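Local structure of Slr1951 protein (Synechocystis sp., 3HX1) at residues I13-D18 and R22-L27; E29-I34 and G73-Q78; I70-G73 and S79-N82; D100-V103 and S109-Y112. The protein is of unknown function but, as an adenylate cyclase-like protein with an FHA domain, probably binds phosphothreonine-containing peptides. All blocks are in the same frame, centred on the assembly; numbering follows the deposited sequence.

Contact 1. Residues I13-D18 and R22-L27; sequences ILIILD and RREVLL
I13 CD1 meets L26 CD1 at 3.3 Å, a tight methyl contact, while its CG2 rests on E24. L14 exchanges paired backbone bonds with V25, L14 N to V25 O being 2.7 Å and nearly straight (174°). Its CD2 touches L27 CD1 on the inner face. Turned to the outer face, I15 lays CG1, beside the backbone N (chi1 -59°), along the stem of E24, which leaves CG2 anti to that N and 3.7 Å from R22 CG. I16 N and O hold the second hydrogen-bonded pair with R23; I16 CG2 sits over one face of the R23 guanidinium, 3.8 Å above its plane, and CD1 reaches V25 CG2 at 3.5 Å. L17 puts CD1 over the centre of the R22 guanidinium face. D18 OD2 closes a long salt bridge to R23 NH2 (3.4 Å), and it also accepts from K45 N, as R23 NH2 donates to R43 O. The two faces of this antiparallel hairpin thus differ in chemistry: L14, I16 and L27 pack on I42, V25 joining them through I16 CD1, whereas R22 and E24 lay aliphatic stems on L17, I15 and I13, the E24 carboxylate going on to a salt bridge with R115.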
loop_
_atom_site.group_PDB
_atom_site.type_symbol
_atom_site.label_atom_id
_atom_site.label_comp_id
_atom_site.label_asym_id
_atom_site.label_seq_id
_atom_site.Cartn_x
_atom_site.Cartn_y
_atom_site.Cartn_z
ATOM N N ILE A 13 9.361 -0.061 6.509
ATOM C CA ILE A 13 9.354 -1.270 5.693
ATOM C C ILE A 13 7.953 -1.712 5.308
ATOM O O ILE A 13 7.056 -1.786 6.149
ATOM C CB ILE A 13 10.034 -2.448 6.422
ATOM C CG1 ILE A 13 11.501 -2.121 6.712
ATOM C CG2 ILE A 13 9.942 -3.704 5.576
ATOM C CD1 ILE A 13 12.305 -1.751 5.486
ATOM N N LEU A 14 7.782 -2.027 4.029
ATOM C CA LEU A 14 6.498 -2.470 3.517
ATOM C C LEU A 14 6.585 -3.937 3.081
ATOM O O LEU A 14 7.294 -4.252 2.117
ATOM C CB LEU A 14 6.100 -1.598 2.320
ATOM C CG LEU A 14 4.608 -1.368 2.090
ATOM C CD1 LEU A 14 4.008 -0.720 3.334
ATOM C CD2 LEU A 14 4.394 -0.483 0.872
ATOM N N ILE A 15 5.889 -4.828 3.791
ATOM C CA ILE A 15 5.885 -6.242 3.422
ATOM C C ILE A 15 4.727 -6.473 2.450
ATOM O O ILE A 15 3.550 -6.417 2.826
ATOM C CB ILE A 15 5.703 -7.169 4.646
ATOM C CG1 ILE A 15 6.824 -6.930 5.658
ATOM C CG2 ILE A 15 5.706 -8.635 4.205
ATOM C CD1 ILE A 15 6.565 -5.765 6.573
ATOM N N ILE A 16 5.066 -6.733 1.196
ATOM C CA ILE A 16 4.066 -6.944 0.161
ATOM C C ILE A 16 3.854 -8.412 -0.182
ATOM O O ILE A 16 4.810 -9.161 -0.398
ATOM C CB ILE A 16 4.462 -6.189 -1.127
ATOM C CG1 ILE A 16 4.570 -4.692 -0.822
ATOM C CG2 ILE A 16 3.439 -6.460 -2.236
ATOM C CD1 ILE A 16 5.240 -3.901 -1.897
ATOM N N LEU A 17 2.587 -8.808 -0.237
ATOM C CA LEU A 17 2.222 -10.176 -0.571
ATOM C C LEU A 17 1.280 -10.181 -1.760
ATOM O O LEU A 17 0.164 -9.668 -1.670
ATOM C CB LEU A 17 1.533 -10.850 0.610
ATOM C CG LEU A 17 1.011 -12.251 0.291
ATOM C CD1 LEU A 17 2.174 -13.120 -0.169
ATOM C CD2 LEU A 17 0.335 -12.851 1.510
ATOM N N ASP A 18 1.724 -10.762 -2.869
ATOM C CA ASP A 18 0.902 -10.836 -4.071
ATOM C C ASP A 18 1.284 -12.031 -4.933
ATOM O O ASP A 18 2.070 -12.877 -4.521
ATOM C CB ASP A 18 1.048 -9.556 -4.888
ATOM C CG ASP A 18 2.504 -9.200 -5.161
ATOM O OD1 ASP A 18 3.387 -10.084 -5.034
ATOM O OD2 ASP A 18 2.765 -8.032 -5.518
ATOM N N ARG A 22 5.858 -13.115 -1.225
ATOM C CA ARG A 22 6.009 -12.107 -0.190
ATOM C C ARG A 22 7.389 -11.456 -0.302
ATOM O O ARG A 22 8.403 -12.159 -0.356
ATOM C CB ARG A 22 5.827 -12.757 1.188
ATOM C CG ARG A 22 5.949 -11.781 2.328
ATOM C CD ARG A 22 5.740 -12.407 3.712
ATOM N NE ARG A 22 4.385 -12.918 3.910
ATOM C CZ ARG A 22 3.999 -14.160 3.628
ATOM N NH1 ARG A 22 4.857 -15.047 3.129
ATOM N NH2 ARG A 22 2.744 -14.523 3.851
ATOM N N ARG A 23 7.434 -10.124 -0.349
ATOM C CA ARG A 23 8.721 -9.424 -0.452
ATOM C C ARG A 23 8.697 -8.131 0.343
ATOM O O ARG A 23 7.632 -7.624 0.681
ATOM C CB ARG A 23 9.039 -9.082 -1.895
ATOM C CG ARG A 23 8.243 -7.892 -2.415
ATOM C CD ARG A 23 8.580 -7.609 -3.858
ATOM N NE ARG A 23 7.374 -7.404 -4.646
ATOM C CZ ARG A 23 6.704 -6.261 -4.711
ATOM N NH1 ARG A 23 7.121 -5.198 -4.036
ATOM N NH2 ARG A 23 5.609 -6.188 -5.449
ATOM N N GLU A 24 9.876 -7.588 0.630
ATOM C CA GLU A 24 9.967 -6.349 1.393
ATOM C C GLU A 24 10.466 -5.156 0.583
ATOM O O GLU A 24 11.338 -5.282 -0.275
ATOM C CB GLU A 24 10.855 -6.548 2.622
ATOM C CG GLU A 24 10.112 -7.090 3.832
ATOM C CD GLU A 24 11.026 -7.327 5.025
ATOM O OE1 GLU A 24 12.064 -6.641 5.134
ATOM O OE2 GLU A 24 10.695 -8.190 5.864
ATOM N N VAL A 25 9.882 -3.997 0.868
ATOM C CA VAL A 25 10.223 -2.751 0.207
ATOM C C VAL A 25 10.566 -1.731 1.276
ATOM O O VAL A 25 9.891 -1.641 2.309
ATOM C CB VAL A 25 9.034 -2.212 -0.604
ATOM C CG1 VAL A 25 9.384 -0.870 -1.211
ATOM C CG2 VAL A 25 8.655 -3.199 -1.680
ATOM N N LEU A 26 11.622 -0.965 1.040
ATOM C CA LEU A 26 12.019 0.059 1.992
ATOM C C LEU A 26 11.355 1.335 1.518
ATOM O O LEU A 26 11.501 1.712 0.353
ATOM C CB LEU A 26 13.533 0.224 1.986
ATOM C CG LEU A 26 14.034 1.339 2.893
ATOM C CD1 LEU A 26 13.861 0.919 4.344
ATOM C CD2 LEU A 26 15.495 1.628 2.579
ATOM N N LEU A 27 10.597 1.982 2.398
ATOM C CA LEU A 27 9.917 3.222 2.034
ATOM C C LEU A 27 10.864 4.387 2.288
ATOM O O LEU A 27 11.206 4.697 3.429
ATOM C CB LEU A 27 8.634 3.366 2.840
ATOM C CG LEU A 27 7.346 3.240 2.024
ATOM C CD1 LEU A 27 7.463 2.160 0.978
ATOM C CD2 LEU A 27 6.198 2.952 2.978
#

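Contact 2. Residues E29-I34 and G73-Q78; sequences ETFYTI and GDEDGQ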
loop_
_atom_site.group_PDB
_atom_site.type_symbol
_atom_site.label_atom_id
_atom_site.label_comp_id
_atom_site.label_asym_id
_atom_site.label_seq_id
_atom_site.Cartn_x
_atom_site.Cartn_y
_atom_site.Cartn_z
ATOM N N GLU A 29 10.835 7.479 -0.177
ATOM C CA GLU A 29 10.317 8.727 -0.718
ATOM C C GLU A 29 9.106 9.345 -0.026
ATOM O O GLU A 29 8.531 8.773 0.899
ATOM C CB GLU A 29 10.022 8.554 -2.212
ATOM C CG GLU A 29 11.249 8.201 -3.056
ATOM C CD GLU A 29 12.394 9.187 -2.863
ATOM O OE1 GLU A 29 12.201 10.388 -3.149
ATOM O OE2 GLU A 29 13.485 8.762 -2.420
ATOM N N THR A 30 8.729 10.523 -0.517
ATOM C CA THR A 30 7.620 11.306 0.003
ATOM C C THR A 30 6.257 10.908 -0.544
ATOM O O THR A 30 5.237 11.019 0.146
ATOM C CB THR A 30 7.842 12.788 -0.315
ATOM O OG1 THR A 30 8.950 13.275 0.451
ATOM C CG2 THR A 30 6.600 13.600 -0.002
ATOM N N PHE A 31 6.242 10.458 -1.791
ATOM C CA PHE A 31 5.007 10.070 -2.451
ATOM C C PHE A 31 5.257 8.763 -3.205
ATOM O O PHE A 31 6.310 8.576 -3.812
ATOM C CB PHE A 31 4.602 11.180 -3.422
ATOM C CG PHE A 31 3.296 10.945 -4.122
ATOM C CD1 PHE A 31 2.094 11.332 -3.540
ATOM C CD2 PHE A 31 3.271 10.359 -5.379
ATOM C CE1 PHE A 31 0.886 11.141 -4.206
ATOM C CE2 PHE A 31 2.069 10.162 -6.052
ATOM C CZ PHE A 31 0.874 10.555 -5.464
ATOM N N TYR A 32 4.289 7.856 -3.152
ATOM C CA TYR A 32 4.408 6.577 -3.836
ATOM C C TYR A 32 3.060 6.163 -4.390
ATOM O O TYR A 32 2.075 6.146 -3.657
ATOM C CB TYR A 32 4.856 5.485 -2.869
ATOM C CG TYR A 32 6.320 5.453 -2.511
ATOM C CD1 TYR A 32 7.287 5.098 -3.453
ATOM C CD2 TYR A 32 6.736 5.702 -1.203
ATOM C CE1 TYR A 32 8.632 4.976 -3.093
ATOM C CE2 TYR A 32 8.075 5.583 -0.833
ATOM C CZ TYR A 32 9.020 5.222 -1.780
ATOM O OH TYR A 32 10.341 5.091 -1.398
ATOM N N THR A 33 2.997 5.839 -5.676
ATOM C CA THR A 33 1.740 5.360 -6.238
ATOM C C THR A 33 1.855 3.853 -6.114
ATOM O O THR A 33 2.959 3.307 -6.131
ATOM C CB THR A 33 1.552 5.728 -7.723
ATOM O OG1 THR A 33 2.697 5.302 -8.474
ATOM C CG2 THR A 33 1.356 7.224 -7.879
ATOM N N ILE A 34 0.724 3.180 -5.985
ATOM C CA ILE A 34 0.728 1.738 -5.826
ATOM C C ILE A 34 -0.294 1.114 -6.749
ATOM O O ILE A 34 -1.408 1.630 -6.889
ATOM C CB ILE A 34 0.370 1.369 -4.383
ATOM C CG1 ILE A 34 1.398 1.967 -3.424
ATOM C CG2 ILE A 34 0.299 -0.132 -4.235
ATOM C CD1 ILE A 34 1.021 1.816 -1.973
ATOM N N GLY A 73 -7.405 5.168 -4.424
ATOM C CA GLY A 73 -7.533 5.760 -5.752
ATOM C C GLY A 73 -6.230 6.233 -6.369
ATOM O O GLY A 73 -5.223 6.370 -5.669
ATOM N N ASP A 74 -6.235 6.477 -7.677
ATOM C CA ASP A 74 -5.016 6.944 -8.356
ATOM C C ASP A 74 -4.769 8.430 -8.124
ATOM O O ASP A 74 -5.485 9.071 -7.349
ATOM C CB ASP A 74 -5.047 6.648 -9.868
ATOM C CG ASP A 74 -6.319 7.124 -10.544
ATOM O OD1 ASP A 74 -6.839 8.199 -10.171
ATOM O OD2 ASP A 74 -6.790 6.421 -11.467
ATOM N N GLU A 75 -3.749 8.972 -8.782
ATOM C CA GLU A 75 -3.401 10.385 -8.627
ATOM C C GLU A 75 -4.505 11.342 -9.080
ATOM O O GLU A 75 -4.604 12.463 -8.585
ATOM C CB GLU A 75 -2.107 10.691 -9.383
ATOM C CG GLU A 75 -0.837 10.251 -8.661
ATOM C CD GLU A 75 0.416 10.518 -9.480
ATOM O OE1 GLU A 75 0.642 9.790 -10.474
ATOM O OE2 GLU A 75 1.166 11.461 -9.139
ATOM N N ASP A 76 -5.327 10.904 -10.027
ATOM C CA ASP A 76 -6.432 11.726 -10.511
ATOM C C ASP A 76 -7.547 11.724 -9.477
ATOM O O ASP A 76 -8.492 12.510 -9.564
ATOM C CB ASP A 76 -6.981 11.186 -11.834
ATOM C CG ASP A 76 -6.675 12.096 -12.996
ATOM O OD1 ASP A 76 -5.490 12.191 -13.380
ATOM O OD2 ASP A 76 -7.617 12.727 -13.519
ATOM N N GLY A 77 -7.435 10.828 -8.501
ATOM C CA GLY A 77 -8.441 10.745 -7.464
ATOM C C GLY A 77 -9.496 9.721 -7.792
ATOM O O GLY A 77 -10.527 9.657 -7.119
ATOM N N GLN A 78 -9.258 8.927 -8.830
ATOM C CA GLN A 78 -10.221 7.894 -9.186
ATOM C C GLN A 78 -9.903 6.624 -8.415
ATOM O O GLN A 78 -8.783 6.109 -8.461
ATOM C CB GLN A 78 -10.208 7.603 -10.686
ATOM C CG GLN A 78 -11.197 6.509 -11.088
ATOM C CD GLN A 78 -11.765 6.705 -12.485
ATOM O OE1 GLN A 78 -11.022 6.826 -13.457
ATOM N NE2 GLN A 78 -13.090 6.735 -12.588
#
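The F31 ring and the E75 carboxylate are the two flat groups that meet, their planes 40° apart and the side chains crossing at a slant. E75 OE2 approaches F31 CE2 to 3.5 Å, and E75 CG lies 3.6 Å from F31 CZ, so the glutamate's CG methylene adds an apolar contact to those F31 makes with V55 and V57. Further along, the same carboxylate brings OE1 to 3.7 Å from T33 CG2, the two side chains crossing at about a right angle. Threonine suits this strand position because its methyl, anti to its own carbonyl carbon, is offered to E75, while OG1 is hydrogen-bonded elsewhere. E75 reaches over from a loop: its chain is extended beyond CG (chi2 177°), which carries the charged end across to the strand.

The loop that presents it is a type I turn from D74 to G77. D74 OD1 accepts from Q78 N at 2.9 Å, met from above the carboxylate plane, and more weakly from D76 N, so aspartate fits the first turn position. G77 N to D74 O (2.9 Å) closes the turn, and D74 N to Q78 O (2.7 Å) closes the loop just beyond it, with G77 at a positive phi of 94°, as in a type I turn with a G1 bulge. The contact is small, with E75 largely in solvent, and it brings the loop after strand 68-72 against the start of strand 31-35. That strand lies between strands 42-43 and 54-58 in the mixed sheet, T33 N bonding to D41.

Contact 3. Residues I70-G73 and S79-N82; sequences IIDG and SSVN
D72 and S79 touch where strand 68-72 gives way to the loop leading to strand 84-86. Beyond its CB, D72 holds CG anti to the backbone N (chi1 179°), a setting that directs the carboxylate at S79 and S80. CG itself comes within 4.0 Å of S79 CB. Of the two oxygens, OD1 faces S80 OG at 3.5 Å, a long polar approach, whereas OD2 lies only 2.9 Å from S79 CB, a spacing so short for a carbon that the exact placing of one of the two groups is doubtful. The loop carried here, between strands 68-72 and 84-86, in other FHA domains helps to form the phosphopeptide-binding surface together with the loop between strands 42-43 and 54-58. S50 and H53 of the latter loop touch S80, and H53 also touches D72, consistent with this part of the fold lining such a surface. The backbones close in as well: G73 CA is 3.5 Å from S79 CA. Glycine fits because a phi of 98° at G73 would press any beta carbon against the carbonyl oxygen of D72, and the S79 backbone leaves little clearance on that side. S80, a small residue with its hydroxyl turned in between backbone N and carbonyl carbon, points OG toward N82 O, though the position of that oxygen is less sure.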
loop_
_atom_site.group_PDB
_atom_site.type_symbol
_atom_site.label_atom_id
_atom_site.label_comp_id
_atom_site.label_asym_id
_atom_site.label_seq_id
_atom_site.Cartn_x
_atom_site.Cartn_y
_atom_site.Cartn_z
ATOM N N ILE A 70 -2.084 6.603 3.618
ATOM C CA ILE A 70 -2.462 5.942 2.372
ATOM C C ILE A 70 -3.865 6.381 1.959
ATOM O O ILE A 70 -4.798 6.333 2.751
ATOM C CB ILE A 70 -2.425 4.390 2.503
ATOM C CG1 ILE A 70 -2.955 3.758 1.211
ATOM C CG2 ILE A 70 -3.250 3.934 3.713
ATOM C CD1 ILE A 70 -2.864 2.251 1.148
ATOM N N ILE A 71 -4.004 6.819 0.715
ATOM C CA ILE A 71 -5.280 7.274 0.207
ATOM C C ILE A 71 -5.698 6.332 -0.910
ATOM O O ILE A 71 -4.866 5.902 -1.697
ATOM C CB ILE A 71 -5.161 8.717 -0.342
ATOM C CG1 ILE A 71 -4.744 9.672 0.780
ATOM C CG2 ILE A 71 -6.478 9.176 -0.928
ATOM C CD1 ILE A 71 -3.269 9.932 0.864
ATOM N N ASP A 72 -6.984 6.001 -0.974
ATOM C CA ASP A 72 -7.480 5.110 -2.009
ATOM C C ASP A 72 -7.643 5.869 -3.315
ATOM O O ASP A 72 -7.964 7.058 -3.310
ATOM C CB ASP A 72 -8.825 4.498 -1.592
ATOM C CG ASP A 72 -9.407 3.572 -2.656
ATOM O OD1 ASP A 72 -8.763 2.556 -3.008
ATOM O OD2 ASP A 72 -10.518 3.865 -3.143
ATOM N N GLY A 73 -7.405 5.168 -4.424
ATOM C CA GLY A 73 -7.533 5.760 -5.752
ATOM C C GLY A 73 -6.230 6.233 -6.369
ATOM O O GLY A 73 -5.223 6.370 -5.669
ATOM N N SER A 79 -10.899 6.130 -7.695
ATOM C CA SER A 79 -10.733 4.934 -6.896
ATOM C C SER A 79 -11.094 3.663 -7.643
ATOM O O SER A 79 -11.630 3.702 -8.746
ATOM C CB SER A 79 -11.562 5.058 -5.617
ATOM O OG SER A 79 -12.807 5.686 -5.879
ATOM N N SER A 80 -10.777 2.535 -7.020
ATOM C CA SER A 80 -11.032 1.206 -7.562
ATOM C C SER A 80 -12.351 0.699 -7.000
ATOM O O SER A 80 -13.047 1.444 -6.308
ATOM C CB SER A 80 -9.898 0.281 -7.132
ATOM O OG SER A 80 -9.468 0.611 -5.811
ATOM N N VAL A 81 -12.704 -0.554 -7.288
ATOM C CA VAL A 81 -13.951 -1.099 -6.748
ATOM C C VAL A 81 -13.648 -1.571 -5.327
ATOM O O VAL A 81 -14.337 -1.194 -4.376
ATOM C CB VAL A 81 -14.512 -2.277 -7.604
ATOM C CG1 VAL A 81 -13.838 -3.600 -7.234
ATOM C CG2 VAL A 81 -16.019 -2.366 -7.418
ATOM N N ASN A 82 -12.608 -2.391 -5.191
ATOM C CA ASN A 82 -12.183 -2.877 -3.888
ATOM C C ASN A 82 -11.170 -1.834 -3.444
ATOM O O ASN A 82 -10.130 -1.666 -4.075
ATOM C CB ASN A 82 -11.521 -4.237 -4.021
#

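Contact 4. Residues D100-V103 and S109-Y112; sequences DEIV and SVRY
I102 and V110 form the central, hydrogen-bonded pair of this antiparallel contact, and each supplies both a donor and an acceptor. I102 N donates to V110 O at 2.9 Å (162° at the hydrogen). The return bond, V110 N to I102 O, is longer at 3.2 Å, and the donor stands above the carbonyl plane, a less well directed contact than its partner. D100 O is used twice: it takes Y112 N at 3.1 Å, in the plane of the carbonyl, and R111 CA approaches it at 3.2 Å as a CA-H...O contact.

The other edge of strand 109-115 is occupied as well, S109 pairing with L17 and R111 with I15, while V103 pairs with M85 beyond strand 101-103. The polar side-chain ends find their partners outside the two segments. D100 OD2 accepts from Q97 N and H94 NE2, R111 NH1 forms a salt bridge with E113, and Y112 OH is bonded to H12. E101 and R111 carry opposite charges but meet through carbons, E101 CB lying 4.0 Å from R111 CG.

On the opposite face the branched side chains of I102 and V110 turn inward, I102 CB against V110 CG2 at 3.9 Å, as beta-branched residues suit a strand buried on one side; L84, I86 and I16 cover them. Strands 101-103 and 109-115 form the last hairpin of the FHA beta sandwich, whose final strand typically returns to pair with the first.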
loop_
_atom_site.group_PDB
_atom_site.type_symbol
_atom_site.label_atom_id
_atom_site.label_comp_id
_atom_site.label_asym_id
_atom_site.label_seq_id
_atom_site.Cartn_x
_atom_site.Cartn_y
_atom_site.Cartn_z
ATOM N N ASP A 100 0.046 -2.650 10.875
ATOM C CA ASP A 100 -1.176 -2.631 10.072
ATOM C C ASP A 100 -1.091 -3.513 8.832
ATOM O O ASP A 100 -0.041 -3.617 8.199
ATOM C CB ASP A 100 -1.512 -1.207 9.617
ATOM C CG ASP A 100 -2.080 -0.359 10.726
ATOM O OD1 ASP A 100 -2.743 -0.931 11.623
ATOM O OD2 ASP A 100 -1.879 0.875 10.687
ATOM N N GLU A 101 -2.206 -4.146 8.494
ATOM C CA GLU A 101 -2.274 -4.987 7.311
ATOM C C GLU A 101 -3.376 -4.447 6.417
ATOM O O GLU A 101 -4.559 -4.618 6.714
ATOM C CB GLU A 101 -2.611 -6.429 7.668
ATOM C CG GLU A 101 -2.834 -7.291 6.432
ATOM C CD GLU A 101 -3.674 -8.523 6.710
ATOM O OE1 GLU A 101 -4.801 -8.367 7.235
ATOM O OE2 GLU A 101 -3.210 -9.642 6.397
ATOM N N ILE A 102 -2.997 -3.791 5.329
ATOM C CA ILE A 102 -3.995 -3.255 4.426
ATOM C C ILE A 102 -4.356 -4.287 3.369
ATOM O O ILE A 102 -3.624 -4.480 2.402
ATOM C CB ILE A 102 -3.511 -1.975 3.728
ATOM C CG1 ILE A 102 -3.296 -0.861 4.755
ATOM C CG2 ILE A 102 -4.543 -1.523 2.716
ATOM C CD1 ILE A 102 -1.854 -0.591 5.072
ATOM N N VAL A 103 -5.485 -4.963 3.572
ATOM C CA VAL A 103 -5.948 -5.968 2.624
ATOM C C VAL A 103 -6.585 -5.227 1.469
ATOM O O VAL A 103 -7.629 -4.579 1.599
ATOM C CB VAL A 103 -6.936 -6.940 3.273
ATOM C CG1 VAL A 103 -7.491 -7.873 2.230
ATOM C CG2 VAL A 103 -6.219 -7.736 4.352
ATOM N N SER A 109 -2.211 -8.009 -0.040
ATOM C CA SER A 109 -2.126 -7.084 1.083
ATOM C C SER A 109 -0.718 -6.583 1.396
ATOM O O SER A 109 0.259 -7.233 1.035
ATOM C CB SER A 109 -2.613 -7.828 2.309
ATOM O OG SER A 109 -1.623 -8.775 2.711
ATOM N N VAL A 110 -0.624 -5.448 2.092
ATOM C CA VAL A 110 0.668 -4.901 2.490
ATOM C C VAL A 110 0.697 -4.627 3.986
ATOM O O VAL A 110 -0.211 -3.994 4.537
ATOM C CB VAL A 110 1.013 -3.573 1.758
ATOM C CG1 VAL A 110 1.050 -3.792 0.255
ATOM C CG2 VAL A 110 0.023 -2.488 2.131
ATOM N N ARG A 111 1.734 -5.129 4.646
ATOM C CA ARG A 111 1.892 -4.906 6.068
ATOM C C ARG A 111 2.941 -3.830 6.211
ATOM O O ARG A 111 3.862 -3.748 5.400
ATOM C CB ARG A 111 2.364 -6.170 6.784
ATOM C CG ARG A 111 1.294 -7.230 6.963
ATOM C CD ARG A 111 1.639 -8.165 8.116
ATOM N NE ARG A 111 1.789 -7.441 9.380
ATOM C CZ ARG A 111 2.944 -7.289 10.023
ATOM N NH1 ARG A 111 4.057 -7.813 9.524
ATOM N NH2 ARG A 111 2.989 -6.612 11.166
ATOM N N TYR A 112 2.794 -2.998 7.233
ATOM C CA TYR A 112 3.759 -1.940 7.479
ATOM C C TYR A 112 4.492 -2.199 8.778
ATOM O O TYR A 112 3.929 -2.766 9.715
ATOM C CB TYR A 112 3.075 -0.572 7.536
ATOM C CG TYR A 112 3.998 0.535 8.004
ATOM C CD1 TYR A 112 4.041 0.901 9.347
ATOM C CD2 TYR A 112 4.838 1.212 7.109
ATOM C CE1 TYR A 112 4.884 1.911 9.802
ATOM C CE2 TYR A 112 5.696 2.228 7.559
ATOM C CZ TYR A 112 5.704 2.571 8.912
ATOM O OH TYR A 112 6.497 3.594 9.384
#

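The four contacts trace the two sheets of an FHA beta sandwich. Contacts 1 and 4 share the six-stranded antiparallel sheet, about 9 Å apart between centres; its neighbouring strands 11-18 and 109-115 join them by backbone bonds, although contact 1 comes first along the chain and contact 4 last. Contacts 2 and 3 belong to the mixed sheet and its following loop, overlap at G73, and also have centres about 9 Å apart. From centre to centre, contact 1 is about 17 Å from contact 2, although L27 packs on Y32, and 19 Å from contact 3. The first and last hairpins thus meet in one sheet, while the loop after strand 68-72 lies where peptide recognition probably occurs.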